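Local coordinates for transcriptional regulator AefR (Pseudomonas syringae pv. tomato, PDB 3CDL), which probably binds DNA at cis-regulatory sites as a TetR-family transcription factor and so regulates transcription, at residues 17-22 / 103-108; 80-85 / 145-150. All coordinates share one frame; numbering follows the deposited sequence.

Contact 1: residues 17-22 / 103-108; sequences AAIAEF and LDLARV
I19 of helix 9-24 points at helix 100-114 and makes the largest share of the contact, with V108 next. From CB, one branch meets V108 and D104, and the other L105. The CG2 branch is anti to the backbone N and rests on V108, with I19 CG2 3.8 Å from V108 CG1. I19 CG2 is also 4.1 Å from D104 CB. The other branch runs through CG1, beside the backbone N (chi1 -68°), and extends to CD1. I19 CD1 ends 3.9 Å from L105 CB, at the base of the L105 side chain, against CB and CA. V108 crosses I19 at about a right angle. V108 CG1 is 3.4 Å from I19 O. F22 CB is 4.2 Å from V108 CB, while V108 CG2 sits at the edge of the phenyl ring. That ring leads away to I35 and F27. D104 is held by R107 of its own helix. R107 NH2 donates to D104 OD1 at 2.6 Å in a salt bridge. M60 of helix 53-64 touches both L105 and V108. The two helix segments cross at 53°, with axes 9.5 Å apart. This is apolar helix-helix packing between the N-terminal DNA-binding domain and the C-terminal domain of a TetR-type regulator.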
loop_
_atom_site.group_PDB
_atom_site.type_symbol
_atom_site.label_atom_id
_atom_site.label_comp_id
_atom_site.label_asym_id
_atom_site.label_seq_id
_atom_site.Cartn_x
_atom_site.Cartn_y
_atom_site.Cartn_z
ATOM N N ALA B 17 11.768 -6.337 20.649
ATOM C CA ALA B 17 12.365 -7.604 20.280
ATOM C C ALA B 17 11.439 -8.379 19.347
ATOM O O ALA B 17 11.905 -9.091 18.457
ATOM C CB ALA B 17 12.660 -8.412 21.521
ATOM N N ALA B 18 10.130 -8.240 19.542
ATOM C CA ALA B 18 9.179 -8.955 18.693
ATOM C C ALA B 18 9.266 -8.442 17.256
ATOM O O ALA B 18 9.251 -9.223 16.301
ATOM C CB ALA B 18 7.762 -8.832 19.242
ATOM N N ILE B 19 9.386 -7.126 17.123
ATOM C CA ILE B 19 9.461 -6.468 15.834
ATOM C C ILE B 19 10.723 -6.914 15.111
ATOM O O ILE B 19 10.672 -7.375 13.959
ATOM C CB ILE B 19 9.412 -4.937 16.016
ATOM C CG1 ILE B 19 8.024 -4.536 16.529
ATOM C CG2 ILE B 19 9.814 -4.203 14.730
ATOM C CD1 ILE B 19 7.826 -3.060 16.674
ATOM N N ALA B 20 11.839 -6.802 15.822
ATOM C CA ALA B 20 13.157 -7.181 15.345
ATOM C C ALA B 20 13.180 -8.636 14.915
ATOM O O ALA B 20 13.555 -8.941 13.785
ATOM C CB ALA B 20 14.171 -6.944 16.431
ATOM N N GLU B 21 12.754 -9.529 15.809
ATOM C CA GLU B 21 12.738 -10.956 15.505
ATOM C C GLU B 21 11.788 -11.306 14.363
ATOM O O GLU B 21 12.171 -12.077 13.492
ATOM C CB GLU B 21 12.431 -11.816 16.739
ATOM C CG GLU B 21 13.594 -11.996 17.742
ATOM C CD GLU B 21 14.826 -12.743 17.192
ATOM O OE1 GLU B 21 15.945 -12.518 17.718
ATOM O OE2 GLU B 21 14.687 -13.557 16.255
ATOM N N PHE B 22 10.568 -10.755 14.366
ATOM C CA PHE B 22 9.612 -11.019 13.285
ATOM C C PHE B 22 10.141 -10.425 11.982
ATOM O O PHE B 22 9.792 -10.876 10.889
ATOM C CB PHE B 22 8.227 -10.417 13.553
ATOM C CG PHE B 22 7.517 -10.987 14.737
ATOM C CD1 PHE B 22 6.685 -10.181 15.504
ATOM C CD2 PHE B 22 7.654 -12.323 15.087
ATOM C CE1 PHE B 22 6.014 -10.701 16.624
ATOM C CE2 PHE B 22 6.981 -12.850 16.209
ATOM C CZ PHE B 22 6.166 -12.038 16.979
ATOM N N LEU B 103 7.392 2.875 11.106
ATOM C CA LEU B 103 7.548 2.186 9.828
ATOM C C LEU B 103 7.931 0.736 10.018
ATOM O O LEU B 103 7.416 -0.139 9.327
ATOM C CB LEU B 103 8.540 2.905 8.917
ATOM C CG LEU B 103 7.958 4.199 8.330
ATOM C CD1 LEU B 103 9.058 4.999 7.691
ATOM C CD2 LEU B 103 6.759 3.985 7.346
ATOM N N ASP B 104 8.822 0.490 10.968
ATOM C CA ASP B 104 9.226 -0.861 11.337
ATOM C C ASP B 104 8.073 -1.762 11.763
ATOM O O ASP B 104 7.938 -2.859 11.253
ATOM C CB ASP B 104 10.297 -0.809 12.418
ATOM C CG ASP B 104 11.632 -0.356 11.870
ATOM O OD1 ASP B 104 11.671 -0.063 10.660
ATOM O OD2 ASP B 104 12.626 -0.282 12.635
ATOM N N LEU B 105 7.254 -1.293 12.697
ATOM C CA LEU B 105 6.089 -2.029 13.136
ATOM C C LEU B 105 5.167 -2.292 11.944
ATOM O O LEU B 105 4.737 -3.425 11.714
ATOM C CB LEU B 105 5.359 -1.227 14.212
ATOM C CG LEU B 105 3.877 -1.509 14.489
ATOM C CD1 LEU B 105 3.756 -2.435 15.646
ATOM C CD2 LEU B 105 3.178 -0.235 14.809
ATOM N N ALA B 106 4.873 -1.231 11.196
ATOM C CA ALA B 106 4.059 -1.313 10.013
ATOM C C ALA B 106 4.551 -2.426 9.089
ATOM O O ALA B 106 3.754 -3.252 8.628
ATOM C CB ALA B 106 4.077 0.007 9.302
ATOM N N ARG B 107 5.861 -2.436 8.832
ATOM C CA ARG B 107 6.469 -3.452 7.979
ATOM C C ARG B 107 6.211 -4.869 8.498
ATOM O O ARG B 107 5.647 -5.714 7.791
ATOM C CB ARG B 107 7.964 -3.223 7.860
ATOM C CG ARG B 107 8.392 -2.614 6.558
ATOM C CD ARG B 107 9.899 -2.374 6.534
ATOM N NE ARG B 107 10.306 -1.402 7.563
ATOM C CZ ARG B 107 10.683 -0.148 7.305
ATOM N NH1 ARG B 107 10.729 0.289 6.051
ATOM N NH2 ARG B 107 11.031 0.671 8.296
ATOM N N VAL B 108 6.607 -5.138 9.740
ATOM C CA VAL B 108 6.336 -6.467 10.283
ATOM C C VAL B 108 4.835 -6.817 10.302
ATOM O O VAL B 108 4.509 -7.960 10.055
ATOM C CB VAL B 108 7.151 -6.859 11.598
ATOM C CG1 VAL B 108 8.462 -6.107 11.678
ATOM C CG2 VAL B 108 6.365 -6.671 12.848
#

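Contact 2: residues 80-85 / 145-150; sequences VSLREQ and GRLKPV
The guanidinium of R146 has L82 over one face and V80 O at its edge. L82 CD2 stands 3.7 Å above the guanidinium plane of R146, over the centre. At the edge, R146 NH1 donates to V80 O at 2.9 Å, with an N-H...O angle of 160°. The oxygen lies almost in the guanidinium plane, while the donor is tilted 25° from the carbonyl plane. A second bond to V80 O, from R146 NH2, is weak. P78 O and Y76 OH add further weak bonds to R146. The Q85 amide is turned 65° from the guanidinium, and its OE1 is bonded to R77 N and W137 NE1. Bends at chi2 and chi3 carry the R146 chain along L82, with the two chains heading opposite ways. L82 CD1 also lies 3.6 Å from the backbone atom R146 O and 4.1 Å from L147 CD2. Beyond, L147 packs on helices 133-143 and 181-199. S81 is the N-cap of helix 82-97, with S81 OG accepting from E84 N at 3.0 Å. G145 closes helix 133-143 in a Schellman motif. An arginine after one helix end thus grips the backbone before a capped helix start, within the helical C-terminal domain.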
loop_
_atom_site.group_PDB
_atom_site.type_symbol
_atom_site.label_atom_id
_atom_site.label_comp_id
_atom_site.label_asym_id
_atom_site.label_seq_id
_atom_site.Cartn_x
_atom_site.Cartn_y
_atom_site.Cartn_z
ATOM N N VAL B 80 -12.479 28.667 12.374
ATOM C CA VAL B 80 -11.140 28.919 11.879
ATOM C C VAL B 80 -11.220 28.291 10.489
ATOM O O VAL B 80 -12.055 27.401 10.264
ATOM C CB VAL B 80 -10.055 28.260 12.784
ATOM C CG1 VAL B 80 -10.566 26.971 13.412
ATOM C CG2 VAL B 80 -8.772 28.003 12.017
ATOM N N SER B 81 -10.402 28.762 9.548
ATOM C CA SER B 81 -10.495 28.278 8.167
ATOM C C SER B 81 -10.203 26.794 8.097
ATOM O O SER B 81 -9.300 26.306 8.782
ATOM C CB SER B 81 -9.554 29.036 7.227
ATOM O OG SER B 81 -8.213 28.648 7.431
ATOM N N LEU B 82 -10.990 26.093 7.279
ATOM C CA LEU B 82 -10.766 24.683 6.954
ATOM C C LEU B 82 -9.302 24.417 6.619
ATOM O O LEU B 82 -8.700 23.480 7.138
ATOM C CB LEU B 82 -11.628 24.257 5.757
ATOM C CG LEU B 82 -13.147 24.251 5.884
ATOM C CD1 LEU B 82 -13.755 23.735 4.588
ATOM C CD2 LEU B 82 -13.611 23.412 7.076
ATOM N N ARG B 83 -8.753 25.260 5.749
ATOM C CA ARG B 83 -7.358 25.198 5.368
ATOM C C ARG B 83 -6.448 25.110 6.600
ATOM O O ARG B 83 -5.742 24.115 6.787
ATOM C CB ARG B 83 -7.014 26.423 4.514
ATOM C CG ARG B 83 -5.611 26.418 3.979
ATOM C CD ARG B 83 -5.451 27.409 2.860
ATOM N NE ARG B 83 -4.334 26.995 2.017
ATOM C CZ ARG B 83 -4.452 26.383 0.841
ATOM N NH1 ARG B 83 -3.353 26.052 0.185
ATOM N NH2 ARG B 83 -5.648 26.113 0.315
ATOM N N GLU B 84 -6.500 26.136 7.449
ATOM C CA GLU B 84 -5.618 26.230 8.611
ATOM C C GLU B 84 -5.683 24.970 9.467
ATOM O O GLU B 84 -4.653 24.354 9.748
ATOM C CB GLU B 84 -5.967 27.458 9.453
ATOM C CG GLU B 84 -4.856 27.884 10.383
ATOM C CD GLU B 84 -5.371 28.609 11.608
ATOM O OE1 GLU B 84 -5.909 29.740 11.467
ATOM O OE2 GLU B 84 -5.241 28.039 12.718
ATOM N N GLN B 85 -6.897 24.592 9.865
ATOM C CA GLN B 85 -7.112 23.395 10.676
ATOM C C GLN B 85 -6.799 22.088 9.951
ATOM O O GLN B 85 -6.255 21.183 10.553
ATOM C CB GLN B 85 -8.521 23.370 11.298
ATOM C CG GLN B 85 -9.717 23.411 10.335
ATOM C CD GLN B 85 -11.044 23.671 11.063
ATOM O OE1 GLN B 85 -11.436 22.915 11.952
ATOM N NE2 GLN B 85 -11.735 24.739 10.684
ATOM N N GLY B 145 -21.860 22.589 6.918
ATOM C CA GLY B 145 -22.099 22.994 5.538
ATOM C C GLY B 145 -20.907 23.632 4.862
ATOM O O GLY B 145 -21.081 24.519 4.025
ATOM N N ARG B 146 -19.700 23.175 5.219
ATOM C CA ARG B 146 -18.455 23.703 4.647
ATOM C C ARG B 146 -17.780 22.723 3.716
ATOM O O ARG B 146 -16.881 23.084 2.943
ATOM C CB ARG B 146 -17.489 24.145 5.742
ATOM C CG ARG B 146 -17.818 25.552 6.274
ATOM C CD ARG B 146 -16.555 26.347 6.547
ATOM N NE ARG B 146 -16.113 26.162 7.927
ATOM C CZ ARG B 146 -14.978 26.637 8.442
ATOM N NH1 ARG B 146 -14.699 26.406 9.727
ATOM N NH2 ARG B 146 -14.122 27.328 7.684
ATOM N N LEU B 147 -18.211 21.474 3.804
ATOM C CA LEU B 147 -17.715 20.431 2.931
ATOM C C LEU B 147 -18.883 19.811 2.200
ATOM O O LEU B 147 -20.021 19.872 2.656
ATOM C CB LEU B 147 -16.950 19.362 3.703
ATOM C CG LEU B 147 -15.471 19.516 4.042
ATOM C CD1 LEU B 147 -14.981 18.160 4.492
ATOM C CD2 LEU B 147 -14.607 20.057 2.867
ATOM N N LYS B 148 -18.587 19.237 1.045
ATOM C CA LYS B 148 -19.606 18.754 0.147
ATOM C C LYS B 148 -20.036 17.355 0.595
ATOM O O LYS B 148 -19.228 16.608 1.146
ATOM C CB LYS B 148 -19.057 18.880 -1.287
ATOM C CG LYS B 148 -19.251 17.755 -2.281
ATOM C CD LYS B 148 -18.501 18.083 -3.600
ATOM C CE LYS B 148 -18.543 19.599 -3.968
ATOM N NZ LYS B 148 -17.540 19.971 -5.042
ATOM N N PRO B 149 -21.324 17.019 0.442
ATOM C CA PRO B 149 -21.796 15.679 0.821
ATOM C C PRO B 149 -21.045 14.530 0.136
ATOM O O PRO B 149 -21.003 14.449 -1.088
ATOM C CB PRO B 149 -23.257 15.689 0.375
ATOM C CG PRO B 149 -23.351 16.822 -0.606
ATOM C CD PRO B 149 -22.424 17.847 -0.065
ATOM N N VAL B 150 -20.425 13.673 0.934
ATOM C CA VAL B 150 -19.835 12.429 0.464
ATOM C C VAL B 150 -19.733 11.561 1.715
ATOM O O VAL B 150 -19.819 12.096 2.811
ATOM C CB VAL B 150 -18.439 12.667 -0.251
ATOM C CG1 VAL B 150 -17.440 13.402 0.656
ATOM C CG2 VAL B 150 -17.863 11.371 -0.772
#

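Overall arrangement
The two contacts lie on opposite sides of the centre of the chain. Their centres are 37 Å apart, and their nearest atoms about 22 Å. They share no segment and do not touch. Along the chain they alternate: 17-22, 80-85, 103-108, 145-150. Helix 82-97, which starts at contact 2, is followed directly by helix 100-114, which carries half of contact 1. The chain therefore travels from the far end of the C-terminal domain back to the junction with the N-terminal domain. Contact 1 joins the two domains. Contact 2 ties a loop to a helix start at the distal end. The line between them follows the long axis of an elongated, helical TetR-type subunit.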